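Local coordinates for SnoaL-like domain-containing protein (Burkholderia xenovorans LB400, PDB 3EN8) that is of unknown function but adopts the NTF2-like fold of the SnoaL-like family and carries a calcium ion at its surface, at residues A[12-17]-A[24-29]; A[16-21]-A[63-68]; A[28-33]-A[53-58]; A[43-46]-A[50-53]. One frame throughout, in Å; residues are numbered along the deposited sequence.

Interaction 1 (A[12-17]-A[24-29]); sequences NAHWQA and DAEHDI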
loop_
_atom_site.group_PDB
_atom_site.type_symbol
_atom_site.label_atom_id
_atom_site.label_comp_id
_atom_site.label_asym_id
_atom_site.label_seq_id
_atom_site.Cartn_x
_atom_site.Cartn_y
_atom_site.Cartn_z
ATOM N N ASN A 12 -14.865 5.286 -6.641
ATOM C CA ASN A 12 -15.606 6.160 -5.711
ATOM C C ASN A 12 -16.874 5.442 -5.232
ATOM O O ASN A 12 -17.260 5.487 -4.055
ATOM C CB ASN A 12 -15.965 7.497 -6.372
ATOM C CG ASN A 12 -14.768 8.406 -6.554
ATOM O OD1 ASN A 12 -13.735 8.189 -5.933
ATOM N ND2 ASN A 12 -14.885 9.394 -7.456
ATOM N N ALA A 13 -17.521 4.767 -6.168
ATOM C CA ALA A 13 -18.812 4.086 -5.881
ATOM C C ALA A 13 -18.580 2.843 -5.026
ATOM O O ALA A 13 -19.353 2.517 -4.085
ATOM C CB ALA A 13 -19.549 3.741 -7.193
ATOM N N HIS A 14 -17.479 2.187 -5.340
ATOM C CA HIS A 14 -17.003 1.010 -4.588
ATOM C C HIS A 14 -16.840 1.352 -3.141
ATOM O O HIS A 14 -17.255 0.611 -2.244
ATOM C CB HIS A 14 -15.656 0.508 -5.135
ATOM C CG HIS A 14 -15.061 -0.630 -4.342
ATOM N ND1 HIS A 14 -15.579 -1.912 -4.368
ATOM C CD2 HIS A 14 -14.011 -0.671 -3.492
ATOM C CE1 HIS A 14 -14.841 -2.695 -3.596
ATOM N NE2 HIS A 14 -13.895 -1.956 -3.036
ATOM N N TRP A 15 -16.187 2.488 -2.891
ATOM C CA TRP A 15 -15.842 2.830 -1.515
ATOM C C TRP A 15 -17.062 3.361 -0.782
ATOM O O TRP A 15 -17.227 3.151 0.418
ATOM C CB TRP A 15 -14.694 3.846 -1.432
ATOM C CG TRP A 15 -13.419 3.250 -1.976
ATOM C CD1 TRP A 15 -12.680 3.750 -2.971
ATOM C CD2 TRP A 15 -12.800 2.005 -1.580
ATOM N NE1 TRP A 15 -11.602 2.905 -3.244
ATOM C CE2 TRP A 15 -11.657 1.836 -2.391
ATOM C CE3 TRP A 15 -13.098 1.018 -0.615
ATOM C CZ2 TRP A 15 -10.829 0.720 -2.291
ATOM C CZ3 TRP A 15 -12.267 -0.053 -0.501
ATOM C CH2 TRP A 15 -11.158 -0.209 -1.356
ATOM N N GLN A 16 -17.924 4.041 -1.521
ATOM C CA GLN A 16 -19.194 4.490 -0.946
ATOM C C GLN A 16 -20.009 3.302 -0.498
ATOM O O GLN A 16 -20.690 3.322 0.549
ATOM C CB GLN A 16 -20.009 5.310 -1.959
ATOM C CG GLN A 16 -19.454 6.706 -2.195
ATOM C CD GLN A 16 -19.655 7.642 -1.001
ATOM O OE1 GLN A 16 -20.345 7.307 -0.033
ATOM N NE2 GLN A 16 -19.074 8.837 -1.085
ATOM N N ALA A 17 -19.964 2.277 -1.320
ATOM C CA ALA A 17 -20.712 1.037 -1.039
ATOM C C ALA A 17 -20.168 0.369 0.201
ATOM O O ALA A 17 -20.930 -0.149 1.065
ATOM C CB ALA A 17 -20.685 0.093 -2.211
ATOM N N ASP A 24 -23.527 -5.760 -2.074
ATOM C CA ASP A 24 -23.756 -6.047 -3.497
ATOM C C ASP A 24 -23.009 -5.000 -4.310
ATOM O O ASP A 24 -22.232 -5.312 -5.207
ATOM C CB ASP A 24 -25.245 -6.019 -3.872
ATOM C CG ASP A 24 -25.961 -7.314 -3.560
ATOM O OD1 ASP A 24 -25.280 -8.323 -3.273
ATOM O OD2 ASP A 24 -27.222 -7.312 -3.596
ATOM N N ALA A 25 -23.253 -3.749 -3.963
ATOM C CA ALA A 25 -22.672 -2.626 -4.707
ATOM C C ALA A 25 -21.159 -2.666 -4.565
ATOM O O ALA A 25 -20.413 -2.363 -5.497
ATOM C CB ALA A 25 -23.237 -1.274 -4.222
ATOM N N GLU A 26 -20.735 -3.091 -3.389
ATOM C CA GLU A 26 -19.319 -3.141 -3.044
ATOM C C GLU A 26 -18.577 -4.143 -3.908
ATOM O O GLU A 26 -17.365 -4.059 -4.046
ATOM C CB GLU A 26 -19.118 -3.473 -1.570
ATOM C CG GLU A 26 -17.690 -3.384 -1.112
ATOM C CD GLU A 26 -17.503 -3.759 0.339
ATOM O OE1 GLU A 26 -18.479 -4.156 0.978
ATOM O OE2 GLU A 26 -16.370 -3.615 0.833
ATOM N N HIS A 27 -19.306 -5.094 -4.491
ATOM C CA HIS A 27 -18.624 -6.158 -5.224
ATOM C C HIS A 27 -18.890 -6.136 -6.700
ATOM O O HIS A 27 -18.444 -6.992 -7.441
ATOM C CB HIS A 27 -18.837 -7.510 -4.553
ATOM C CG HIS A 27 -18.178 -7.570 -3.219
ATOM N ND1 HIS A 27 -18.778 -7.071 -2.083
ATOM C CD2 HIS A 27 -16.940 -7.966 -2.846
ATOM C CE1 HIS A 27 -17.951 -7.204 -1.058
ATOM N NE2 HIS A 27 -16.828 -7.733 -1.494
ATOM N N ASP A 28 -19.537 -5.065 -7.125
ATOM C CA ASP A 28 -19.883 -4.890 -8.536
ATOM C C ASP A 28 -18.642 -4.722 -9.385
ATOM O O ASP A 28 -18.595 -5.077 -10.561
ATOM C CB ASP A 28 -20.751 -3.651 -8.727
ATOM C CG ASP A 28 -21.104 -3.425 -10.174
ATOM O OD1 ASP A 28 -21.808 -4.297 -10.714
ATOM O OD2 ASP A 28 -20.672 -2.405 -10.764
ATOM N N ILE A 29 -17.632 -4.164 -8.748
ATOM C CA ILE A 29 -16.394 -3.731 -9.441
ATOM C C ILE A 29 -15.485 -4.896 -9.840
ATOM O O ILE A 29 -14.562 -4.734 -10.630
ATOM C CB ILE A 29 -15.584 -2.681 -8.606
ATOM C CG1 ILE A 29 -14.723 -1.819 -9.538
ATOM C CG2 ILE A 29 -14.707 -3.389 -7.507
ATOM C CD1 ILE A 29 -14.017 -0.600 -8.819
HETATM O O HOH W 1 -17.816 -2.057 -6.266
#
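His-14 and Ala-17 on helix 3-20 pack against Ala-25, Glu-26 and Ile-29 in a buried contact between this long helix and the short helix 23-26 with the chain that leaves it. At one end the two backbones come close enough for methyl packing: Ala-17 CB lies 3.5 Å from Ala-25 CB and 3.4 Å from Glu-26 N, a close approach made by small side chains, and Ala-17 and Glu-26 are the nearest residues by CA. One turn back, the imidazole of His-14 reaches across. Its ring stands anti to the backbone N (chi1 176°), which carries ND1 toward the opposite backbone, and Glu-26 O sits near the ring plane, 2.8 Å from ND1. A water also bridges the segments: it is bonded to His-14 ND1, donates a hydrogen bond to Ala-25 O at 2.7 Å, and accepts weakly from Ile-29 N. In NTF2-like proteins a long N-terminal helix lies across the concave side of a curved sheet, and here the chain doubles back alongside that helix before entering the sheet. The Glu-26 side chain extends past the imidazole, with CG 3.8 Å from His-14 CE1 and the carboxylate plane turned 57° from the ring; beyond it, OE2 is hydrogen-bonded to Ser-18 OG. Ile-29 approaches the ring obliquely, its CG2 3.6 Å from His-14 ND1. On strand 88-99, Met-96 touches His-14 and Phe-98 touches Ile-29.

Interaction 2 (A[16-21]-A[63-68]); sequences QASAAG and AGFEVR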
loop_
_atom_site.group_PDB
_atom_site.type_symbol
_atom_site.label_atom_id
_atom_site.label_comp_id
_atom_site.label_asym_id
_atom_site.label_seq_id
_atom_site.Cartn_x
_atom_site.Cartn_y
_atom_site.Cartn_z
ATOM N N GLN A 16 -17.924 4.041 -1.521
ATOM C CA GLN A 16 -19.194 4.490 -0.946
ATOM C C GLN A 16 -20.009 3.302 -0.498
ATOM O O GLN A 16 -20.690 3.322 0.549
ATOM C CB GLN A 16 -20.009 5.310 -1.959
ATOM C CG GLN A 16 -19.454 6.706 -2.195
ATOM C CD GLN A 16 -19.655 7.642 -1.001
ATOM O OE1 GLN A 16 -20.345 7.307 -0.033
ATOM N NE2 GLN A 16 -19.074 8.837 -1.085
ATOM N N ALA A 17 -19.964 2.277 -1.320
ATOM C CA ALA A 17 -20.712 1.037 -1.039
ATOM C C ALA A 17 -20.168 0.369 0.201
ATOM O O ALA A 17 -20.930 -0.149 1.065
ATOM C CB ALA A 17 -20.685 0.093 -2.211
ATOM N N SER A 18 -18.851 0.413 0.316
ATOM C CA SER A 18 -18.170 -0.199 1.456
ATOM C C SER A 18 -18.532 0.522 2.765
ATOM O O SER A 18 -18.775 -0.108 3.801
ATOM C CB SER A 18 -16.657 -0.218 1.203
ATOM O OG SER A 18 -15.956 -0.823 2.261
ATOM N N ALA A 19 -18.569 1.845 2.710
ATOM C CA ALA A 19 -18.930 2.656 3.889
ATOM C C ALA A 19 -20.387 2.394 4.294
ATOM O O ALA A 19 -20.717 2.366 5.473
ATOM C CB ALA A 19 -18.701 4.130 3.629
ATOM N N ALA A 20 -21.219 2.160 3.286
ATOM C CA ALA A 20 -22.683 2.059 3.432
ATOM C C ALA A 20 -23.090 0.649 3.815
ATOM O O ALA A 20 -24.203 0.402 4.315
ATOM C CB ALA A 20 -23.373 2.473 2.154
ATOM N N GLY A 21 -22.160 -0.276 3.613
ATOM C CA GLY A 21 -22.405 -1.691 3.921
ATOM C C GLY A 21 -23.300 -2.335 2.884
ATOM O O GLY A 21 -23.997 -3.315 3.143
ATOM N N ALA A 63 -17.871 0.586 11.238
ATOM C CA ALA A 63 -18.542 1.632 12.039
ATOM C C ALA A 63 -18.120 3.022 11.566
ATOM O O ALA A 63 -18.800 4.025 11.797
ATOM C CB ALA A 63 -18.258 1.451 13.573
ATOM N N GLY A 64 -16.959 3.048 10.915
ATOM C CA GLY A 64 -16.324 4.275 10.442
ATOM C C GLY A 64 -15.483 3.982 9.210
ATOM O O GLY A 64 -14.797 2.982 9.163
ATOM N N PHE A 65 -15.565 4.883 8.241
ATOM C CA PHE A 65 -14.907 4.743 6.901
ATOM C C PHE A 65 -14.619 6.103 6.312
ATOM O O PHE A 65 -15.485 6.999 6.315
ATOM C CB PHE A 65 -15.792 3.956 5.928
ATOM C CG PHE A 65 -15.124 3.663 4.599
ATOM C CD1 PHE A 65 -15.021 4.638 3.642
ATOM C CD2 PHE A 65 -14.605 2.415 4.339
ATOM C CE1 PHE A 65 -14.391 4.377 2.417
ATOM C CE2 PHE A 65 -13.974 2.148 3.115
ATOM C CZ PHE A 65 -13.868 3.132 2.175
ATOM N N GLU A 66 -13.387 6.263 5.821
ATOM C CA GLU A 66 -12.996 7.508 5.152
ATOM C C GLU A 66 -11.870 7.261 4.164
ATOM O O GLU A 66 -10.867 6.619 4.477
ATOM C CB GLU A 66 -12.572 8.526 6.208
ATOM C CG GLU A 66 -11.989 9.818 5.749
ATOM C CD GLU A 66 -11.606 10.670 6.962
ATOM O OE1 GLU A 66 -10.751 10.230 7.771
ATOM O OE2 GLU A 66 -12.189 11.752 7.120
ATOM N N VAL A 67 -12.061 7.748 2.950
ATOM C CA VAL A 67 -10.985 7.646 1.947
ATOM C C VAL A 67 -9.976 8.751 2.196
ATOM O O VAL A 67 -10.339 9.928 2.418
ATOM C CB VAL A 67 -11.499 7.721 0.503
ATOM C CG1 VAL A 67 -10.292 7.746 -0.493
ATOM C CG2 VAL A 67 -12.416 6.512 0.198
ATOM N N ARG A 68 -8.701 8.369 2.171
ATOM C CA ARG A 68 -7.588 9.325 2.316
ATOM C C ARG A 68 -7.123 9.853 0.954
ATOM O O ARG A 68 -6.998 11.057 0.668
ATOM C CB ARG A 68 -6.391 8.657 3.007
ATOM C CG ARG A 68 -5.233 9.617 3.234
ATOM C CD ARG A 68 -3.995 8.955 3.840
ATOM N NE ARG A 68 -2.879 9.900 4.026
ATOM C CZ ARG A 68 -2.672 10.600 5.143
ATOM N NH1 ARG A 68 -3.509 10.517 6.165
ATOM N NH2 ARG A 68 -1.634 11.426 5.230
#
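Phe-65, at the start of strand 64-73, supplies half of the surface buried here, and its side chain meets Ala-19 and Ser-18 near the C-terminal end of helix 3-20. The Ala-19 methyl fits against the root of the aromatic side chain: its CB is 3.7 Å from Phe-65 CB and just as near to CG and CD1. Ala-19 N lies over one face of the ring, offset toward the rim and 4.3 Å above its plane. Toward the CE2 side of the ring, Ser-18 OG comes within 3.7 Å of Phe-65 CE2 by an oblique approach, from the same side of the plane as Ala-19, a van der Waals contact for a hydroxyl whose hydrogen bond goes to Glu-26 OE2. With CG anti to the backbone N (chi1 -174°), the phenyl group runs in against the helix, where it also meets Trp-15.

The contact joins the last turn of the long helix to strand 64-73, an outermost strand of the curved NTF2-like sheet within this chain. Just beyond, the helix ends in a Schellman motif with Gly-21 at positive phi as the C-prime residue, and the strand itself opens with a classic beta bulge in which Ala-63 and Gly-64 both face Ser-84. From the neighbouring strand 76-85, Tyr-81 brings its ring against Phe-65 with the planes about 30° apart, and Ile-83 touches it as well.

Interaction 3 (A[28-33]-A[53-58]); sequences DIYDDD and ALRSHH. With CA (calcium ion), chain B.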
loop_
_atom_site.group_PDB
_atom_site.type_symbol
_atom_site.label_atom_id
_atom_site.label_comp_id
_atom_site.label_asym_id
_atom_site.label_seq_id
_atom_site.Cartn_x
_atom_site.Cartn_y
_atom_site.Cartn_z
ATOM N N ASP A 28 -19.537 -5.065 -7.125
ATOM C CA ASP A 28 -19.883 -4.890 -8.536
ATOM C C ASP A 28 -18.642 -4.722 -9.385
ATOM O O ASP A 28 -18.595 -5.077 -10.561
ATOM C CB ASP A 28 -20.751 -3.651 -8.727
ATOM C CG ASP A 28 -21.104 -3.425 -10.174
ATOM O OD1 ASP A 28 -21.808 -4.297 -10.714
ATOM O OD2 ASP A 28 -20.672 -2.405 -10.764
ATOM N N ILE A 29 -17.632 -4.164 -8.748
ATOM C CA ILE A 29 -16.394 -3.731 -9.441
ATOM C C ILE A 29 -15.485 -4.896 -9.840
ATOM O O ILE A 29 -14.562 -4.734 -10.630
ATOM C CB ILE A 29 -15.584 -2.681 -8.606
ATOM C CG1 ILE A 29 -14.723 -1.819 -9.538
ATOM C CG2 ILE A 29 -14.707 -3.389 -7.507
ATOM C CD1 ILE A 29 -14.017 -0.600 -8.819
ATOM N N TYR A 30 -15.750 -6.083 -9.301
ATOM C CA TYR A 30 -14.819 -7.231 -9.494
ATOM C C TYR A 30 -15.163 -8.094 -10.675
ATOM O O TYR A 30 -16.315 -8.366 -10.969
ATOM C CB TYR A 30 -14.726 -8.168 -8.262
ATOM C CG TYR A 30 -14.267 -7.458 -7.033
ATOM C CD1 TYR A 30 -12.909 -7.284 -6.774
ATOM C CD2 TYR A 30 -15.203 -6.942 -6.108
ATOM C CE1 TYR A 30 -12.472 -6.587 -5.652
ATOM C CE2 TYR A 30 -14.779 -6.273 -4.970
ATOM C CZ TYR A 30 -13.421 -6.101 -4.734
ATOM O OH TYR A 30 -12.966 -5.409 -3.638
ATOM N N ASP A 31 -14.127 -8.560 -11.343
ATOM C CA ASP A 31 -14.309 -9.729 -12.200
ATOM C C ASP A 31 -14.827 -10.887 -11.362
ATOM O O ASP A 31 -14.519 -10.997 -10.192
ATOM C CB ASP A 31 -12.990 -10.147 -12.827
ATOM C CG ASP A 31 -13.156 -11.250 -13.834
ATOM O OD1 ASP A 31 -13.522 -10.939 -14.979
ATOM O OD2 ASP A 31 -12.899 -12.423 -13.500
ATOM N N ASP A 32 -15.542 -11.797 -12.008
ATOM C CA ASP A 32 -16.070 -12.972 -11.304
ATOM C C ASP A 32 -14.987 -13.794 -10.624
ATOM O O ASP A 32 -15.184 -14.337 -9.530
ATOM C CB ASP A 32 -16.922 -13.847 -12.226
ATOM C CG ASP A 32 -16.097 -14.611 -13.258
ATOM O OD1 ASP A 32 -15.082 -14.052 -13.741
ATOM O OD2 ASP A 32 -16.470 -15.785 -13.596
ATOM N N ASP A 33 -13.838 -13.862 -11.277
ATOM C CA ASP A 33 -12.722 -14.667 -10.800
ATOM C C ASP A 33 -11.650 -13.833 -10.086
ATOM O O ASP A 33 -10.511 -14.261 -9.926
ATOM C CB ASP A 33 -12.091 -15.447 -11.946
ATOM C CG ASP A 33 -13.087 -16.307 -12.657
ATOM O OD1 ASP A 33 -13.694 -17.152 -12.012
ATOM O OD2 ASP A 33 -13.288 -16.074 -13.843
ATOM N N ALA A 53 -19.112 -12.819 0.371
ATOM C CA ALA A 53 -19.729 -13.592 1.452
ATOM C C ALA A 53 -18.856 -13.484 2.682
ATOM O O ALA A 53 -19.336 -13.307 3.811
ATOM C CB ALA A 53 -19.926 -15.066 1.053
ATOM N N LEU A 54 -17.552 -13.533 2.454
ATOM C CA LEU A 54 -16.600 -13.504 3.567
ATOM C C LEU A 54 -16.652 -12.130 4.219
ATOM O O LEU A 54 -16.737 -12.017 5.443
ATOM C CB LEU A 54 -15.179 -13.874 3.126
ATOM C CG LEU A 54 -14.955 -15.358 2.824
ATOM C CD1 LEU A 54 -13.562 -15.586 2.197
ATOM C CD2 LEU A 54 -15.167 -16.243 4.083
ATOM N N ARG A 55 -16.667 -11.084 3.397
ATOM C CA ARG A 55 -16.664 -9.711 3.941
ATOM C C ARG A 55 -17.969 -9.411 4.682
ATOM O O ARG A 55 -17.989 -8.706 5.698
ATOM C CB ARG A 55 -16.431 -8.664 2.851
ATOM C CG ARG A 55 -14.950 -8.564 2.428
ATOM C CD ARG A 55 -14.799 -7.726 1.170
ATOM N NE ARG A 55 -13.412 -7.473 0.817
ATOM C CZ ARG A 55 -13.060 -6.916 -0.335
ATOM N NH1 ARG A 55 -13.991 -6.592 -1.197
ATOM N NH2 ARG A 55 -11.791 -6.653 -0.593
ATOM N N SER A 56 -19.041 -9.987 4.167
ATOM C CA SER A 56 -20.401 -9.677 4.647
ATOM C C SER A 56 -20.607 -10.321 5.995
ATOM O O SER A 56 -21.432 -9.891 6.817
ATOM C CB SER A 56 -21.469 -10.195 3.682
ATOM O OG SER A 56 -21.621 -9.296 2.612
ATOM N N HIS A 57 -19.835 -11.368 6.190
ATOM C CA HIS A 57 -19.951 -12.239 7.353
ATOM C C HIS A 57 -19.204 -11.614 8.501
ATOM O O HIS A 57 -19.701 -11.462 9.625
ATOM C CB HIS A 57 -19.324 -13.608 7.061
ATOM C CG HIS A 57 -19.447 -14.573 8.197
ATOM N ND1 HIS A 57 -18.393 -14.881 9.032
ATOM C CD2 HIS A 57 -20.512 -15.264 8.663
ATOM C CE1 HIS A 57 -18.801 -15.742 9.950
ATOM N NE2 HIS A 57 -20.082 -15.988 9.750
ATOM N N HIS A 58 -17.963 -11.304 8.190
ATOM C CA HIS A 58 -17.067 -10.638 9.134
ATOM C C HIS A 58 -15.869 -9.993 8.448
ATOM O O HIS A 58 -15.189 -10.647 7.655
ATOM C CB HIS A 58 -16.592 -11.632 10.189
ATOM C CG HIS A 58 -15.674 -11.029 11.200
ATOM N ND1 HIS A 58 -16.107 -10.609 12.440
ATOM C CD2 HIS A 58 -14.354 -10.733 11.140
ATOM C CE1 HIS A 58 -15.088 -10.099 13.107
ATOM N NE2 HIS A 58 -14.011 -10.166 12.343
HETATM CA CA CA B . -15.243 -17.280 -14.571
HETATM O O HOH W 2 -15.281 -19.009 -12.992
#
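Tyr-30 and Arg-55 approach from opposite directions, the hydroxyl meeting the edge of the guanidinium, and one straight hydrogen bond carries the contact. Arg-55 NH1 donates to Tyr-30 OH at 2.9 Å with an angle of 171° at the hydrogen, and the hydroxyl oxygen lies almost exactly in the guanidinium plane. Because the arginine chain is extended from CG to NE, it spans the gap from helix 48-57. The phenol ring is turned 55° from the guanidinium, so the two do not stack. Glu-106 OE1 joins them, hydrogen-bonding to Tyr-30 OH and forming a salt bridge with Arg-55 NH2, which also bonds Gln-108 OE1; the carboxylate probably steadies the positive charge beside the phenol. Ile-29 CG2 lies over the centre of one face of the Tyr-30 ring.

The other end of residues 28-33 is far looser and turns away from the helix. There Asp-31 OD2 accepts from Asp-33 N at 2.8 Å in an Asx turn, and the chain rounds a corner where the calcium ion is held by Asp-32 OD2 at 2.2 Å, Asp-33 OD2 at 2.4 Å and a water that also donates to Asp-33 OD1.

Strand 30-31 is tied to strand 102-111 by backbone bonds of Asp-31 with Val-103, while helix 48-57 presents Leu-51 to Tyr-30 and, through Leu-54 and His-57, meets Trp-119 of the second subunit.

Interaction 4 (A[43-46]-A[50-53]); sequences ERIL and NLQA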
loop_
_atom_site.group_PDB
_atom_site.type_symbol
_atom_site.label_atom_id
_atom_site.label_comp_id
_atom_site.label_asym_id
_atom_site.label_seq_id
_atom_site.Cartn_x
_atom_site.Cartn_y
_atom_site.Cartn_z
ATOM N N GLU A 43 -3.054 -15.107 3.126
ATOM C CA GLU A 43 -4.367 -15.587 2.663
ATOM C C GLU A 43 -4.687 -15.038 1.285
ATOM O O GLU A 43 -4.408 -13.869 0.975
ATOM C CB GLU A 43 -5.491 -15.195 3.609
ATOM C CG GLU A 43 -5.383 -15.800 4.954
ATOM C CD GLU A 43 -6.427 -15.268 5.873
ATOM O OE1 GLU A 43 -6.222 -14.158 6.393
ATOM O OE2 GLU A 43 -7.442 -15.966 6.104
ATOM N N ARG A 44 -5.258 -15.917 0.479
ATOM C CA ARG A 44 -5.832 -15.540 -0.794
ATOM C C ARG A 44 -7.298 -15.983 -0.926
ATOM O O ARG A 44 -7.647 -17.130 -0.673
ATOM C CB ARG A 44 -4.969 -16.081 -1.921
ATOM C CG ARG A 44 -5.638 -16.012 -3.263
ATOM C CD ARG A 44 -4.647 -16.323 -4.387
ATOM N NE ARG A 44 -3.678 -15.252 -4.535
ATOM C CZ ARG A 44 -2.695 -15.225 -5.419
ATOM N NH1 ARG A 44 -2.519 -16.227 -6.259
ATOM N NH2 ARG A 44 -1.880 -14.190 -5.451
ATOM N N ILE A 45 -8.149 -15.055 -1.346
ATOM C CA ILE A 45 -9.566 -15.348 -1.568
ATOM C C ILE A 45 -9.799 -15.391 -3.052
ATOM O O ILE A 45 -9.381 -14.493 -3.758
ATOM C CB ILE A 45 -10.476 -14.274 -0.908
ATOM C CG1 ILE A 45 -10.278 -14.277 0.608
ATOM C CG2 ILE A 45 -11.963 -14.487 -1.266
ATOM C CD1 ILE A 45 -10.830 -13.065 1.328
ATOM N N LEU A 46 -10.450 -16.461 -3.522
ATOM C CA LEU A 46 -10.693 -16.645 -4.952
ATOM C C LEU A 46 -12.174 -16.497 -5.282
ATOM O O LEU A 46 -13.010 -17.247 -4.798
ATOM C CB LEU A 46 -10.170 -18.029 -5.393
ATOM C CG LEU A 46 -8.664 -18.283 -5.139
ATOM C CD1 LEU A 46 -8.387 -19.697 -4.650
ATOM C CD2 LEU A 46 -7.804 -17.961 -6.349
ATOM N N ASN A 50 -17.155 -15.420 -3.217
ATOM C CA ASN A 50 -16.506 -15.827 -1.949
ATOM C C ASN A 50 -16.079 -14.585 -1.199
ATOM O O ASN A 50 -16.250 -14.490 0.011
ATOM C CB ASN A 50 -15.303 -16.775 -2.153
ATOM C CG ASN A 50 -15.721 -18.235 -2.253
ATOM O OD1 ASN A 50 -16.899 -18.573 -2.102
ATOM N ND2 ASN A 50 -14.755 -19.105 -2.506
ATOM N N LEU A 51 -15.554 -13.616 -1.953
ATOM C CA LEU A 51 -15.047 -12.370 -1.363
ATOM C C LEU A 51 -16.182 -11.614 -0.668
ATOM O O LEU A 51 -16.064 -11.170 0.468
ATOM C CB LEU A 51 -14.394 -11.479 -2.438
ATOM C CG LEU A 51 -13.676 -10.239 -1.915
ATOM C CD1 LEU A 51 -12.563 -10.598 -0.921
ATOM C CD2 LEU A 51 -13.158 -9.428 -3.119
ATOM N N GLN A 52 -17.313 -11.552 -1.346
ATOM C CA GLN A 52 -18.470 -10.822 -0.825
ATOM C C GLN A 52 -19.037 -11.496 0.422
ATOM O O GLN A 52 -19.415 -10.829 1.397
ATOM C CB GLN A 52 -19.560 -10.692 -1.873
ATOM C CG GLN A 52 -20.830 -10.087 -1.321
ATOM C CD GLN A 52 -21.813 -9.641 -2.391
ATOM O OE1 GLN A 52 -21.498 -9.565 -3.592
ATOM N NE2 GLN A 52 -23.016 -9.343 -1.952
ATOM N N ALA A 53 -19.112 -12.819 0.371
ATOM C CA ALA A 53 -19.729 -13.592 1.452
ATOM C C ALA A 53 -18.856 -13.484 2.682
ATOM O O ALA A 53 -19.336 -13.307 3.811
ATOM C CB ALA A 53 -19.926 -15.066 1.053
HETATM O O HOH W 3 -11.449 -18.634 -1.997
HETATM O O HOH W 4 -16.066 -17.175 -5.238
#
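Ile-45 projects from strand 43-46 onto helix 48-57, and its two branches divide the work. CG2, anti to the backbone N, presses on the helix backbone, 3.7 Å from Leu-51 CA, and also approaches Asn-50 CB. The other branch, CG1, is anti to the carbonyl carbon (chi1 -63°) and sends CD1 on to meet Leu-51 CD1 at 3.8 Å. The Leu-51 side chain leaves its CA at an angle to the strand, but with CG anti to the backbone N (chi1 -173°) and chi2 at 58° its CD1 methyl swings back to the isoleucine. The two side chains cross at about a right angle.

Beside this apolar pairing, the segment ends are joined mainly through water. One water donates to Leu-46 O at 3.1 Å and accepts from Asn-50 N at 2.9 Å, bridging strand and helix backbones. A second accepts from Leu-46 N at 2.8 Å and, weakly, from Asn-50 ND2. The Asn-50 amide is directed back toward the strand, its ND2 3.4 Å from Leu-46 O, while Leu-46 CB is directed away from the helix.

This is the tight strand-to-helix connection at one margin of the sheet of this chain: Ile-45 is backbone-bonded to Cys-36 of strand 34-38, Leu-51 packs on Cys-36, and on its other side strand 43-46 pairs antiparallel with a strand of the second subunit, so the sheet continues across the dimer interface.

From the N terminus, helix 3-20 takes part first: interaction 1 closes a short loop as the chain turns back alongside it through helix 23-26, and interaction 2 starts from the same helix but closes a much longer loop, ending at strand 64-73. Interactions 3 and 4 both fall within that longer span. Interaction 3 opens on residues 28-33, where interaction 1 ends, and reaches helix 48-57; interaction 4 is a short-range contact within that span, joining strand 43-46 to the same helix. Asp-24 with Gln-52 and His-14 beside Tyr-30 link the first contact to the later ones. Interactions 2 and 4 reach the two outermost strands of the sheet within this chain, about 19 Å apart between centres.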